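Local coordinates for putative molybdenum carrier protein (Syntrophus aciditrophicus SB, PDB 3IMK) that is of unknown function but is a putative molybdenum carrier of the circularly permuted YpsA family in the SLOG clan, at residues Gly15-Arg21 and Ala44-Pro50; Phe26-Ile32 and Leu153-Ala158; Gly36-Arg42 and Leu55-Ser61; Pro102-Ile106 and Leu119-Trp123. All coordinates share one frame; numbering follows the deposited sequence.

Contact 1 of 4, residues Gly15-Arg21 and Ala44-Pro50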
loop_
_atom_site.group_PDB
_atom_site.type_symbol
_atom_site.label_atom_id
_atom_site.label_comp_id
_atom_site.label_asym_id
_atom_site.label_seq_id
_atom_site.Cartn_x
_atom_site.Cartn_y
_atom_site.Cartn_z
ATOM N N GLY A 15 4.178 2.915 6.533
ATOM C CA GLY A 15 5.200 2.339 7.433
ATOM C C GLY A 15 4.646 1.372 8.473
ATOM O O GLY A 15 5.458 0.839 9.242
ATOM N N GLN A 16 3.346 1.162 8.563
ATOM C CA GLN A 16 2.774 0.279 9.605
ATOM C C GLN A 16 3.293 -1.147 9.374
ATOM O O GLN A 16 3.666 -1.516 8.270
ATOM C CB GLN A 16 1.237 0.318 9.526
ATOM C CG GLN A 16 0.424 -0.418 10.565
ATOM C CD GLN A 16 0.770 0.029 11.991
ATOM O OE1 GLN A 16 1.836 -0.320 12.501
ATOM N NE2 GLN A 16 -0.110 0.832 12.631
ATOM N N THR A 17 3.198 -1.992 10.403
ATOM C CA THR A 17 3.407 -3.417 10.173
ATOM C C THR A 17 2.294 -3.925 9.246
ATOM O O THR A 17 1.283 -3.272 8.981
ATOM C CB THR A 17 3.291 -4.203 11.506
ATOM O OG1 THR A 17 1.975 -3.995 11.991
ATOM C CG2 THR A 17 4.329 -3.690 12.539
ATOM N N GLY A 18 2.486 -5.135 8.718
ATOM C CA GLY A 18 1.495 -5.710 7.837
ATOM C C GLY A 18 1.631 -5.318 6.385
ATOM O O GLY A 18 2.711 -5.340 5.849
ATOM N N ALA A 19 0.542 -4.871 5.773
ATOM C CA ALA A 19 0.571 -4.500 4.367
ATOM C C ALA A 19 1.578 -3.382 4.059
ATOM O O ALA A 19 2.332 -3.473 3.079
ATOM C CB ALA A 19 -0.857 -4.049 3.891
ATOM N N ASP A 20 1.577 -2.315 4.870
ATOM C CA ASP A 20 2.478 -1.181 4.578
ATOM C C ASP A 20 3.947 -1.668 4.517
ATOM O O ASP A 20 4.760 -1.184 3.691
ATOM C CB ASP A 20 2.414 -0.115 5.673
ATOM C CG ASP A 20 1.209 0.798 5.649
ATOM O OD1 ASP A 20 0.327 0.684 4.793
ATOM O OD2 ASP A 20 1.205 1.669 6.567
ATOM N N ARG A 21 4.338 -2.479 5.493
ATOM C CA ARG A 21 5.731 -2.905 5.645
ATOM C C ARG A 21 6.135 -3.851 4.516
ATOM O O ARG A 21 7.235 -3.722 3.918
ATOM C CB ARG A 21 5.952 -3.515 7.027
ATOM C CG ARG A 21 7.444 -3.551 7.436
ATOM C CD ARG A 21 8.008 -2.134 7.760
ATOM N NE ARG A 21 7.333 -1.441 8.861
ATOM C CZ ARG A 21 7.580 -1.638 10.150
ATOM N NH1 ARG A 21 8.507 -2.499 10.532
ATOM N NH2 ARG A 21 6.899 -0.968 11.075
ATOM N N ALA A 44 4.588 3.247 14.986
ATOM C CA ALA A 44 3.965 2.087 14.367
ATOM C C ALA A 44 3.732 1.042 15.455
ATOM O O ALA A 44 4.334 1.085 16.536
ATOM C CB ALA A 44 4.852 1.527 13.246
ATOM N N GLU A 45 2.868 0.094 15.162
ATOM C CA GLU A 45 2.783 -1.113 15.975
ATOM C C GLU A 45 4.147 -1.799 15.969
ATOM O O GLU A 45 4.789 -1.877 14.907
ATOM C CB GLU A 45 1.755 -2.051 15.375
ATOM C CG GLU A 45 1.649 -3.363 16.096
ATOM C CD GLU A 45 0.637 -4.282 15.443
ATOM O OE1 GLU A 45 0.915 -4.788 14.349
ATOM O OE2 GLU A 45 -0.419 -4.508 16.064
ATOM N N GLY A 46 4.612 -2.238 17.140
ATOM C CA GLY A 46 5.949 -2.876 17.202
ATOM C C GLY A 46 7.135 -1.933 17.278
ATOM O O GLY A 46 8.292 -2.397 17.302
ATOM N N GLY A 47 6.913 -0.635 17.414
ATOM C CA GLY A 47 7.934 0.351 17.664
ATOM C C GLY A 47 8.313 1.197 16.468
ATOM O O GLY A 47 7.800 1.017 15.366
ATOM N N ARG A 48 9.182 2.154 16.724
ATOM C CA ARG A 48 9.693 3.128 15.765
ATOM C C ARG A 48 10.033 2.409 14.430
ATOM O O ARG A 48 10.752 1.417 14.426
ATOM C CB ARG A 48 10.943 3.789 16.367
ATOM C CG ARG A 48 11.502 4.954 15.584
ATOM C CD ARG A 48 12.721 5.541 16.271
ATOM N NE ARG A 48 13.381 6.553 15.454
ATOM C CZ ARG A 48 13.042 7.834 15.416
ATOM N NH1 ARG A 48 12.040 8.288 16.160
ATOM N NH2 ARG A 48 13.722 8.684 14.643
ATOM N N VAL A 49 9.519 2.893 13.314
ATOM C CA VAL A 49 9.836 2.252 12.027
ATOM C C VAL A 49 11.365 2.291 11.873
ATOM O O VAL A 49 11.969 3.360 11.987
ATOM C CB VAL A 49 9.164 2.972 10.813
ATOM C CG1 VAL A 49 9.585 2.289 9.505
ATOM C CG2 VAL A 49 7.613 3.025 10.931
ATOM N N PRO A 50 12.001 1.130 11.611
ATOM C CA PRO A 50 13.469 1.096 11.573
ATOM C C PRO A 50 14.080 2.158 10.656
ATOM O O PRO A 50 13.525 2.491 9.617
ATOM C CB PRO A 50 13.778 -0.317 11.102
ATOM C CG PRO A 50 12.654 -1.118 11.643
ATOM C CD PRO A 50 11.430 -0.212 11.508
HETATM O O HOH W 1 7.145 -1.226 13.864
#

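Contact 2 of 4, residues Phe26-Ile32 and Leu153-Ala158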
loop_
_atom_site.group_PDB
_atom_site.type_symbol
_atom_site.label_atom_id
_atom_site.label_comp_id
_atom_site.label_asym_id
_atom_site.label_seq_id
_atom_site.Cartn_x
_atom_site.Cartn_y
_atom_site.Cartn_z
ATOM N N PHE A 26 9.098 -5.143 -0.326
ATOM C CA PHE A 26 9.007 -5.562 -1.719
ATOM C C PHE A 26 9.758 -4.567 -2.596
ATOM O O PHE A 26 10.547 -4.943 -3.459
ATOM C CB PHE A 26 7.555 -5.635 -2.193
ATOM C CG PHE A 26 7.422 -6.073 -3.625
ATOM C CD1 PHE A 26 7.512 -7.428 -3.931
ATOM C CD2 PHE A 26 7.330 -5.155 -4.638
ATOM C CE1 PHE A 26 7.468 -7.854 -5.246
ATOM C CE2 PHE A 26 7.291 -5.585 -5.980
ATOM C CZ PHE A 26 7.378 -6.958 -6.245
ATOM N N ALA A 27 9.475 -3.267 -2.397
ATOM C CA ALA A 27 10.146 -2.230 -3.206
ATOM C C ALA A 27 11.662 -2.376 -3.063
ATOM O O ALA A 27 12.407 -2.336 -4.044
ATOM C CB ALA A 27 9.692 -0.827 -2.792
ATOM N N ILE A 28 12.139 -2.492 -1.832
ATOM C CA ILE A 28 13.577 -2.625 -1.571
ATOM C C ILE A 28 14.175 -3.865 -2.278
ATOM O O ILE A 28 15.184 -3.754 -2.991
ATOM C CB ILE A 28 13.841 -2.641 -0.054
ATOM C CG1 ILE A 28 13.541 -1.238 0.543
ATOM C CG2 ILE A 28 15.327 -3.031 0.276
ATOM C CD1 ILE A 28 13.402 -1.173 2.041
ATOM N N LYS A 29 13.487 -4.993 -2.157
ATOM C CA LYS A 29 13.941 -6.252 -2.761
ATOM C C LYS A 29 14.068 -6.116 -4.283
ATOM O O LYS A 29 15.013 -6.632 -4.895
ATOM C CB LYS A 29 12.971 -7.381 -2.379
ATOM C CG LYS A 29 13.293 -8.764 -2.910
ATOM C CD LYS A 29 12.249 -9.744 -2.363
ATOM C CE LYS A 29 12.220 -11.100 -3.059
ATOM N NZ LYS A 29 10.945 -11.776 -2.661
ATOM N N HIS A 30 13.152 -5.392 -4.916
ATOM C CA HIS A 30 13.135 -5.223 -6.385
ATOM C C HIS A 30 13.719 -3.904 -6.906
ATOM O O HIS A 30 13.635 -3.584 -8.095
ATOM C CB HIS A 30 11.739 -5.473 -6.917
ATOM C CG HIS A 30 11.325 -6.893 -6.702
ATOM N ND1 HIS A 30 11.605 -7.875 -7.635
ATOM C CD2 HIS A 30 10.773 -7.523 -5.636
ATOM C CE1 HIS A 30 11.169 -9.039 -7.170
ATOM N NE2 HIS A 30 10.656 -8.854 -5.965
ATOM N N HIS A 31 14.385 -3.185 -6.007
ATOM C CA HIS A 31 15.010 -1.897 -6.305
ATOM C C HIS A 31 14.036 -0.943 -7.010
ATOM O O HIS A 31 14.434 -0.199 -7.936
ATOM C CB HIS A 31 16.306 -2.049 -7.122
ATOM C CG HIS A 31 17.190 -0.836 -7.030
ATOM N ND1 HIS A 31 17.854 -0.497 -5.869
ATOM C CD2 HIS A 31 17.572 0.082 -7.960
ATOM C CE1 HIS A 31 18.570 0.598 -6.074
ATOM N NE2 HIS A 31 18.416 0.973 -7.331
ATOM N N ILE A 32 12.812 -0.919 -6.520
ATOM C CA ILE A 32 11.836 0.090 -6.928
ATOM C C ILE A 32 11.939 1.240 -5.926
ATOM O O ILE A 32 11.943 0.974 -4.711
ATOM C CB ILE A 32 10.404 -0.496 -6.927
ATOM C CG1 ILE A 32 10.330 -1.673 -7.912
ATOM C CG2 ILE A 32 9.365 0.593 -7.250
ATOM C CD1 ILE A 32 9.010 -2.447 -7.833
ATOM N N LEU A 153 2.409 -9.002 -4.633
ATOM C CA LEU A 153 3.268 -8.088 -5.383
ATOM C C LEU A 153 4.268 -8.843 -6.257
ATOM O O LEU A 153 4.601 -8.391 -7.374
ATOM C CB LEU A 153 3.944 -7.089 -4.429
ATOM C CG LEU A 153 2.991 -6.107 -3.738
ATOM C CD1 LEU A 153 3.761 -5.247 -2.700
ATOM C CD2 LEU A 153 2.223 -5.248 -4.715
ATOM N N GLU A 154 4.741 -9.981 -5.767
ATOM C CA GLU A 154 5.625 -10.802 -6.584
ATOM C C GLU A 154 4.966 -11.244 -7.886
ATOM O O GLU A 154 5.596 -11.245 -8.938
ATOM C CB GLU A 154 6.165 -11.977 -5.803
ATOM C CG GLU A 154 7.202 -11.536 -4.743
ATOM C CD GLU A 154 8.641 -11.218 -5.304
ATOM O OE1 GLU A 154 8.985 -11.650 -6.440
ATOM O OE2 GLU A 154 9.423 -10.579 -4.539
ATOM N N VAL A 155 3.706 -11.643 -7.821
ATOM C CA VAL A 155 3.015 -12.058 -9.065
ATOM C C VAL A 155 2.749 -10.856 -9.947
ATOM O O VAL A 155 2.932 -10.921 -11.167
ATOM C CB VAL A 155 1.689 -12.847 -8.772
ATOM C CG1 VAL A 155 0.976 -13.216 -10.088
ATOM C CG2 VAL A 155 1.967 -14.090 -7.888
ATOM N N PHE A 156 2.351 -9.732 -9.327
ATOM C CA PHE A 156 2.098 -8.499 -10.065
ATOM C C PHE A 156 3.328 -7.939 -10.789
ATOM O O PHE A 156 3.219 -7.562 -11.959
ATOM C CB PHE A 156 1.436 -7.470 -9.098
ATOM C CG PHE A 156 1.341 -6.065 -9.635
ATOM C CD1 PHE A 156 0.827 -5.820 -10.895
ATOM C CD2 PHE A 156 1.703 -5.001 -8.850
ATOM C CE1 PHE A 156 0.783 -4.512 -11.393
ATOM C CE2 PHE A 156 1.622 -3.692 -9.317
ATOM C CZ PHE A 156 1.157 -3.461 -10.592
ATOM N N LEU A 157 4.474 -7.874 -10.099
ATOM C CA LEU A 157 5.682 -7.121 -10.605
ATOM C C LEU A 157 6.986 -7.902 -10.710
ATOM O O LEU A 157 8.001 -7.347 -11.161
ATOM C CB LEU A 157 5.986 -5.937 -9.712
ATOM C CG LEU A 157 5.001 -4.789 -9.780
ATOM C CD1 LEU A 157 5.324 -3.761 -8.689
ATOM C CD2 LEU A 157 4.978 -4.187 -11.204
ATOM N N ALA A 158 6.979 -9.150 -10.277
ATOM C CA ALA A 158 8.145 -10.029 -10.401
ATOM C C ALA A 158 7.755 -11.246 -11.249
ATOM O O ALA A 158 6.899 -11.149 -12.142
ATOM C CB ALA A 158 8.627 -10.452 -9.018
ATOM O OXT ALA A 158 8.276 -12.358 -11.060
#

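Contact 3 of 4, residues Gly36-Arg42 and Leu55-Ser61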
loop_
_atom_site.group_PDB
_atom_site.type_symbol
_atom_site.label_atom_id
_atom_site.label_comp_id
_atom_site.label_asym_id
_atom_site.label_seq_id
_atom_site.Cartn_x
_atom_site.Cartn_y
_atom_site.Cartn_z
ATOM N N GLY A 36 7.121 7.412 1.685
ATOM C CA GLY A 36 5.862 7.392 2.413
ATOM C C GLY A 36 5.898 8.296 3.617
ATOM O O GLY A 36 6.944 8.547 4.226
ATOM N N TRP A 37 4.732 8.739 3.995
ATOM C CA TRP A 37 4.540 9.558 5.180
ATOM C C TRP A 37 4.206 8.682 6.368
ATOM O O TRP A 37 3.352 7.815 6.302
ATOM C CB TRP A 37 3.389 10.511 4.933
ATOM C CG TRP A 37 3.730 11.509 3.871
ATOM C CD1 TRP A 37 3.389 11.443 2.536
ATOM C CD2 TRP A 37 4.491 12.715 4.025
ATOM N NE1 TRP A 37 3.881 12.565 1.842
ATOM C CE2 TRP A 37 4.542 13.361 2.750
ATOM C CE3 TRP A 37 5.061 13.346 5.126
ATOM C CZ2 TRP A 37 5.185 14.588 2.566
ATOM C CZ3 TRP A 37 5.736 14.543 4.932
ATOM C CH2 TRP A 37 5.798 15.143 3.669
ATOM N N VAL A 38 4.891 8.936 7.475
ATOM C CA VAL A 38 4.700 8.249 8.738
ATOM C C VAL A 38 4.331 9.281 9.805
ATOM O O VAL A 38 4.586 10.478 9.628
ATOM C CB VAL A 38 5.997 7.439 9.133
ATOM C CG1 VAL A 38 6.269 6.347 8.089
ATOM C CG2 VAL A 38 7.210 8.323 9.340
ATOM N N PRO A 39 3.768 8.833 10.936
ATOM C CA PRO A 39 3.530 9.812 12.022
ATOM C C PRO A 39 4.805 10.468 12.503
ATOM O O PRO A 39 5.856 9.858 12.432
ATOM C CB PRO A 39 2.910 8.947 13.138
ATOM C CG PRO A 39 2.382 7.711 12.421
ATOM C CD PRO A 39 3.380 7.474 11.335
ATOM N N LYS A 40 4.703 11.672 13.080
ATOM C CA LYS A 40 5.816 12.211 13.838
ATOM C C LYS A 40 6.340 11.135 14.790
ATOM O O LYS A 40 5.565 10.429 15.413
ATOM C CB LYS A 40 5.385 13.452 14.604
ATOM C CG LYS A 40 6.527 14.182 15.251
ATOM C CD LYS A 40 6.017 15.355 16.086
ATOM C CE LYS A 40 5.309 14.941 17.398
ATOM N NZ LYS A 40 5.061 16.138 18.278
ATOM N N GLY A 41 7.658 10.986 14.863
ATOM C CA GLY A 41 8.283 9.963 15.705
ATOM C C GLY A 41 8.356 8.586 15.064
ATOM O O GLY A 41 8.863 7.646 15.652
ATOM N N ARG A 42 7.902 8.481 13.816
ATOM C CA ARG A 42 7.918 7.222 13.083
ATOM C C ARG A 42 7.115 6.123 13.808
ATOM O O ARG A 42 7.476 4.938 13.803
ATOM C CB ARG A 42 9.354 6.739 12.762
ATOM C CG ARG A 42 10.281 7.766 12.215
ATOM C CD ARG A 42 11.699 7.212 12.161
ATOM N NE ARG A 42 11.872 6.087 11.247
ATOM C CZ ARG A 42 12.163 6.226 9.953
ATOM N NH1 ARG A 42 12.202 7.416 9.379
ATOM N NH2 ARG A 42 12.376 5.160 9.211
ATOM N N LEU A 55 11.863 7.365 5.007
ATOM C CA LEU A 55 10.460 7.830 5.066
ATOM C C LEU A 55 10.379 9.235 5.581
ATOM O O LEU A 55 11.371 9.759 6.097
ATOM C CB LEU A 55 9.608 6.891 5.918
ATOM C CG LEU A 55 9.675 5.420 5.456
ATOM C CD1 LEU A 55 9.077 4.532 6.476
ATOM C CD2 LEU A 55 8.879 5.207 4.160
ATOM N N GLN A 56 9.205 9.858 5.463
ATOM C CA GLN A 56 9.071 11.272 5.827
ATOM C C GLN A 56 8.063 11.425 6.965
ATOM O O GLN A 56 6.951 10.912 6.901
ATOM C CB GLN A 56 8.579 12.022 4.582
ATOM C CG GLN A 56 9.547 11.920 3.314
ATOM C CD GLN A 56 9.629 10.529 2.540
ATOM O OE1 GLN A 56 8.624 9.980 2.094
ATOM N NE2 GLN A 56 10.865 10.031 2.328
ATOM N N GLU A 57 8.441 12.150 8.030
ATOM C CA GLU A 57 7.566 12.356 9.162
ATOM C C GLU A 57 6.557 13.487 8.930
ATOM O O GLU A 57 6.931 14.564 8.428
ATOM C CB GLU A 57 8.370 12.631 10.444
ATOM C CG GLU A 57 9.106 11.444 10.983
ATOM C CD GLU A 57 9.908 11.782 12.240
ATOM O OE1 GLU A 57 9.360 12.430 13.157
ATOM O OE2 GLU A 57 11.084 11.369 12.317
HETATM N N MSE A 58 5.327 13.232 9.392
HETATM C CA MSE A 58 4.253 14.244 9.446
HETATM C C MSE A 58 4.464 15.161 10.662
HETATM O O MSE A 58 5.243 14.848 11.571
HETATM C CB MSE A 58 2.896 13.585 9.553
HETATM C CG MSE A 58 2.515 12.757 8.359
HETATM SE SE MSE A 58 2.014 14.006 6.845
HETATM C CE MSE A 58 0.288 14.640 7.523
ATOM N N PRO A 59 3.768 16.293 10.691
ATOM C CA PRO A 59 3.909 17.213 11.832
ATOM C C PRO A 59 3.385 16.723 13.172
ATOM O O PRO A 59 3.799 17.249 14.219
ATOM C CB PRO A 59 3.103 18.443 11.397
ATOM C CG PRO A 59 2.817 18.309 9.966
ATOM C CD PRO A 59 2.934 16.861 9.601
ATOM N N THR A 60 2.459 15.783 13.161
ATOM C CA THR A 60 1.908 15.236 14.397
ATOM C C THR A 60 1.942 13.726 14.366
ATOM O O THR A 60 2.167 13.120 13.321
ATOM C CB THR A 60 0.432 15.714 14.728
ATOM O OG1 THR A 60 -0.534 14.982 13.942
ATOM C CG2 THR A 60 0.284 17.196 14.446
ATOM N N SER A 61 1.730 13.126 15.529
ATOM C CA SER A 61 1.753 11.685 15.680
ATOM C C SER A 61 0.472 10.949 15.208
ATOM O O SER A 61 0.355 9.738 15.431
ATOM C CB SER A 61 2.084 11.324 17.120
ATOM O OG SER A 61 1.139 11.898 17.983
HETATM O O HOH W 2 2.944 17.597 16.994
HETATM O O HOH W 3 13.871 8.098 7.083
HETATM O O HOH W 4 12.471 10.126 10.446
#

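Contact 4 of 4, residues Pro102-Ile106 and Leu119-Trp123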
loop_
_atom_site.group_PDB
_atom_site.type_symbol
_atom_site.label_atom_id
_atom_site.label_comp_id
_atom_site.label_asym_id
_atom_site.label_seq_id
_atom_site.Cartn_x
_atom_site.Cartn_y
_atom_site.Cartn_z
ATOM N N PRO A 102 -7.842 7.119 -7.794
ATOM C CA PRO A 102 -8.084 5.737 -8.114
ATOM C C PRO A 102 -7.773 4.855 -6.926
ATOM O O PRO A 102 -6.781 5.056 -6.216
ATOM C CB PRO A 102 -7.130 5.462 -9.292
ATOM C CG PRO A 102 -6.895 6.813 -9.907
ATOM C CD PRO A 102 -6.978 7.788 -8.781
ATOM N N CYS A 103 -8.610 3.868 -6.711
ATOM C CA CYS A 103 -8.516 3.001 -5.553
ATOM C C CYS A 103 -9.014 1.593 -5.934
ATOM O O CYS A 103 -10.067 1.457 -6.544
ATOM C CB CYS A 103 -9.284 3.618 -4.392
ATOM S SG CYS A 103 -9.138 2.666 -2.823
ATOM N N LEU A 104 -8.213 0.583 -5.630
ATOM C CA LEU A 104 -8.568 -0.791 -5.819
ATOM C C LEU A 104 -8.393 -1.509 -4.525
ATOM O O LEU A 104 -7.297 -1.531 -3.979
ATOM C CB LEU A 104 -7.681 -1.408 -6.918
ATOM C CG LEU A 104 -7.861 -2.906 -7.200
ATOM C CD1 LEU A 104 -9.297 -3.242 -7.607
ATOM C CD2 LEU A 104 -6.868 -3.401 -8.267
ATOM N N HIS A 105 -9.437 -2.156 -4.041
ATOM C CA HIS A 105 -9.379 -3.013 -2.883
ATOM C C HIS A 105 -9.382 -4.477 -3.354
ATOM O O HIS A 105 -10.344 -4.903 -3.979
ATOM C CB HIS A 105 -10.622 -2.802 -1.974
ATOM C CG HIS A 105 -10.728 -3.816 -0.866
ATOM N ND1 HIS A 105 -11.928 -4.225 -0.317
ATOM C CD2 HIS A 105 -9.751 -4.481 -0.189
ATOM C CE1 HIS A 105 -11.686 -5.131 0.623
ATOM N NE2 HIS A 105 -10.378 -5.286 0.738
ATOM N N ILE A 106 -8.302 -5.181 -3.025
ATOM C CA ILE A 106 -8.166 -6.622 -3.218
ATOM C C ILE A 106 -8.455 -7.302 -1.884
ATOM O O ILE A 106 -7.711 -7.139 -0.922
ATOM C CB ILE A 106 -6.776 -6.993 -3.734
ATOM C CG1 ILE A 106 -6.553 -6.412 -5.124
ATOM C CG2 ILE A 106 -6.550 -8.519 -3.734
ATOM C CD1 ILE A 106 -7.565 -6.884 -6.242
ATOM N N LEU A 119 -5.982 -8.181 -12.090
ATOM C CA LEU A 119 -6.773 -6.983 -11.820
ATOM C C LEU A 119 -5.924 -5.741 -11.542
ATOM O O LEU A 119 -6.263 -4.632 -11.976
ATOM C CB LEU A 119 -7.775 -7.193 -10.671
ATOM C CG LEU A 119 -9.176 -7.695 -11.011
ATOM C CD1 LEU A 119 -9.282 -8.746 -12.082
ATOM C CD2 LEU A 119 -9.944 -8.092 -9.742
ATOM N N ILE A 120 -4.875 -5.892 -10.731
ATOM C CA ILE A 120 -4.001 -4.780 -10.411
ATOM C C ILE A 120 -3.294 -4.275 -11.688
ATOM O O ILE A 120 -3.116 -3.072 -11.892
ATOM C CB ILE A 120 -2.966 -5.152 -9.296
ATOM C CG1 ILE A 120 -3.668 -5.615 -8.009
ATOM C CG2 ILE A 120 -2.022 -3.943 -9.021
ATOM C CD1 ILE A 120 -2.754 -6.307 -6.995
ATOM N N ASN A 121 -2.866 -5.195 -12.514
ATOM C CA ASN A 121 -2.241 -4.811 -13.794
ATOM C C ASN A 121 -3.223 -3.980 -14.645
ATOM O O ASN A 121 -2.847 -2.931 -15.191
ATOM C CB ASN A 121 -1.747 -6.074 -14.505
ATOM C CG ASN A 121 -1.142 -5.811 -15.854
ATOM O OD1 ASN A 121 -1.871 -5.544 -16.808
ATOM N ND2 ASN A 121 0.172 -5.943 -15.957
ATOM N N SER A 122 -4.453 -4.444 -14.812
ATOM C CA SER A 122 -5.418 -3.729 -15.629
ATOM C C SER A 122 -5.671 -2.320 -15.046
ATOM O O SER A 122 -5.737 -1.307 -15.764
ATOM C CB SER A 122 -6.706 -4.538 -15.662
ATOM O OG SER A 122 -6.507 -5.770 -16.340
ATOM N N TRP A 123 -5.785 -2.238 -13.715
ATOM C CA TRP A 123 -6.119 -1.004 -13.049
ATOM C C TRP A 123 -4.966 0.008 -13.128
ATOM O O TRP A 123 -5.151 1.195 -13.386
ATOM C CB TRP A 123 -6.508 -1.311 -11.577
ATOM C CG TRP A 123 -6.660 -0.136 -10.639
ATOM C CD1 TRP A 123 -7.702 0.714 -10.560
ATOM C CD2 TRP A 123 -5.751 0.233 -9.613
ATOM N NE1 TRP A 123 -7.494 1.628 -9.550
ATOM C CE2 TRP A 123 -6.293 1.336 -8.945
ATOM C CE3 TRP A 123 -4.530 -0.286 -9.175
ATOM C CZ2 TRP A 123 -5.649 1.955 -7.895
ATOM C CZ3 TRP A 123 -3.888 0.325 -8.107
ATOM C CH2 TRP A 123 -4.436 1.449 -7.511
HETATM O O HOH W 5 -9.942 3.349 -9.537
#

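Contact 1 of 4, residues Gly15-Arg21 and Ala44-Pro50
Val49 CG1 lies over one face of the Arg21 guanidinium, 4.2 Å above its plane and offset toward the rim, while Ala44 CB sits at the edge. Also in that plane, Gly15 O takes both NE and NH2 of Arg21, a side-on grip on a single oxygen. A water at the same edge accepts from Arg21 NH2 and donates to Glu45 O and Gly47 O, tying the arginine to the type II turn Ala44-Gly47. Gln16 holds CG anti to its own N (chi1 -175°) and bends at chi2, which carries OE1 to Glu45 N at 2.9 Å and Thr17 N at 3.0 Å, each on a lone pair. Thr17 OG1 donates to Glu45 OE1 over 2.7 Å, and Arg138 pairs with OE2. A leucine in place of Gln16 would probably leave both backbone N-H groups without their shared acceptor and hold the turn less firmly. Gly18 N, at the helix N-cap, bonds a MES sulfonate, probably from the crystallisation liquor; beside it, one amide oxygen ties Thr17 N and Glu45 N together.

Contact 2 of 4, residues Phe26-Ile32 and Leu153-Ala158
Leu153 CB stands over one face of the Phe26 ring, 3.5 Å from its centroid and only 8° off the normal, a CH-pi contact. The opposite face of the ring is covered by His30 CD2, offset toward the rim, so the phenyl is sandwiched between the leucine and the imidazole. With CG anti to the backbone N, Phe26 reaches across to the other helix, where CZ comes within 3.3 Å of Leu153 O and CE2 within 3.8 Å of Leu157 CD1.

Beside this apolar patch, the Glu154 chain bends at chi2 (-78°) and brings OE2 to two donors. His30 NE2 gives a nearly straight bond of 2.6 Å (172° at the hydrogen) with OE2 in its ring plane. Lys29 NZ, on an extended chain, forms a 2.7 Å salt bridge to OE2, and the two nitrogens reach that oxygen from opposite faces of the carboxylate plane. The two donors would probably favour the charged form of Glu154.

A Schellman motif with His31 at C-prime closes helix 19-29, which meets the C-terminal end of helix 145-157 here. Phe26 and Ile32 also rest on Ile11 of strand 10-12, while Phe156 turns to helix 113-126.

Contact 3 of 4, residues Gly36-Arg42 and Leu55-Ser61
Gln56 runs from the Trp37 ring to the backbone of Gly36. Its CB lies over one face of the indole, 4.0 Å from the centroid of the six-membered ring, in a CH-pi contact. The chain then bends (chi2 72°), setting the amide nearly perpendicular to the ring; CD passes 3.7 Å from Gly36 O, and OE1 accepts from Gly36 N at 3.0 Å, tilted 21° from the carbonyl plane. A valine in place of Gln56 would probably leave Gly36 N without this side-chain acceptor.

Parallel pairing joins the strands: Gln56 N to Gly36 O, Val38 N to Gln56 O and Met58 N to Val38 O. Selenomethionine Met58 makes an oblique Met-aromatic contact, SE being 3.6 Å from Trp37 CE3, while Trp37 NE1 bonds Asp73. Val38, on the face opposite Trp37, sets CG1 3.7 Å from Leu55 CD1. Glu57 OE1 accepts from Gly41 N over 2.8 Å, and a water links its OE2 to Arg42 NH1, whose NE bonds Val49 O.

Backbone bonds thus secure the edge strand, and carboxylate and amide side chains extend the grip to neighbouring N-H groups. Trp37, Met58 and Pro59 also line the pocket holding a polyether, probably from the crystallisation liquor.

Contact 4 of 4, residues Pro102-Ile106 and Leu119-Trp123
Leu104 and Trp123 join the outermost strand 103-107 of the parallel sheet to helix 113-126, an alpha/beta layer of the Rossmann-like kind. The chain leaves the strand and returns along the helix, the two short segments running almost exactly antiparallel (178°) with their axes 10.0 Å apart.

The aromatic contact is carried by Trp123, whose CG is anti to the backbone N (chi1 170°), directing the indole toward the strand. Leu104 CB sits over one face of it, 3.8 Å from the centroid of the five-membered ring and 15° off the normal, a CH-pi contact. Pro102 contributes at the rim: its O approaches Trp123 CZ2 to 3.7 Å near the ring plane, and its CB touches NE1.

Aliphatic packing continues along the strand. Leu104 and Ile120 cross at about a right angle, with Leu104 CD2 lying 3.8 Å from Ile120 CA and 3.9 Å from Ile120 CG1. Farther on, Ile106 CG1 meets Ile120 CG1 at 4.2 Å, while Ile106 CD1 approaches Leu119 CD2 more loosely. Ile106 and Ile120 both lean on Leu78 of strand 76-81, and Ile120 also reaches Leu152 and Phe156 of helix 145-157, so the contact runs on into the adjacent helix.

The polar link is indirect: one water in the indole plane accepts from Trp123 NE1 at 3.0 Å and from Cys103 N at 3.2 Å.

How the contacts relate
Contacts 3 and 4 reach the two outermost strands of the same sheet, with centres about 26 Å apart, on opposite sides of the chain's centre. Contacts 1 and 3 touch: Arg42 NE and NH2 probably bond Val49 O at 2.8 Å and Pro50 O at 2.9 Å, fastening the 44-50 loop to the residues just after strand 34-38. Contacts 1 and 2 use opposite ends of helix 19-29, their centres about 18 Å apart. Contact 2 meets contact 4 where Phe156 CZ packs on Ile120 CG2 at 3.6 Å. No active site is established; the MES and glycerol beside contact 1 and the polyether pocket at contact 3 may merely mark clefts.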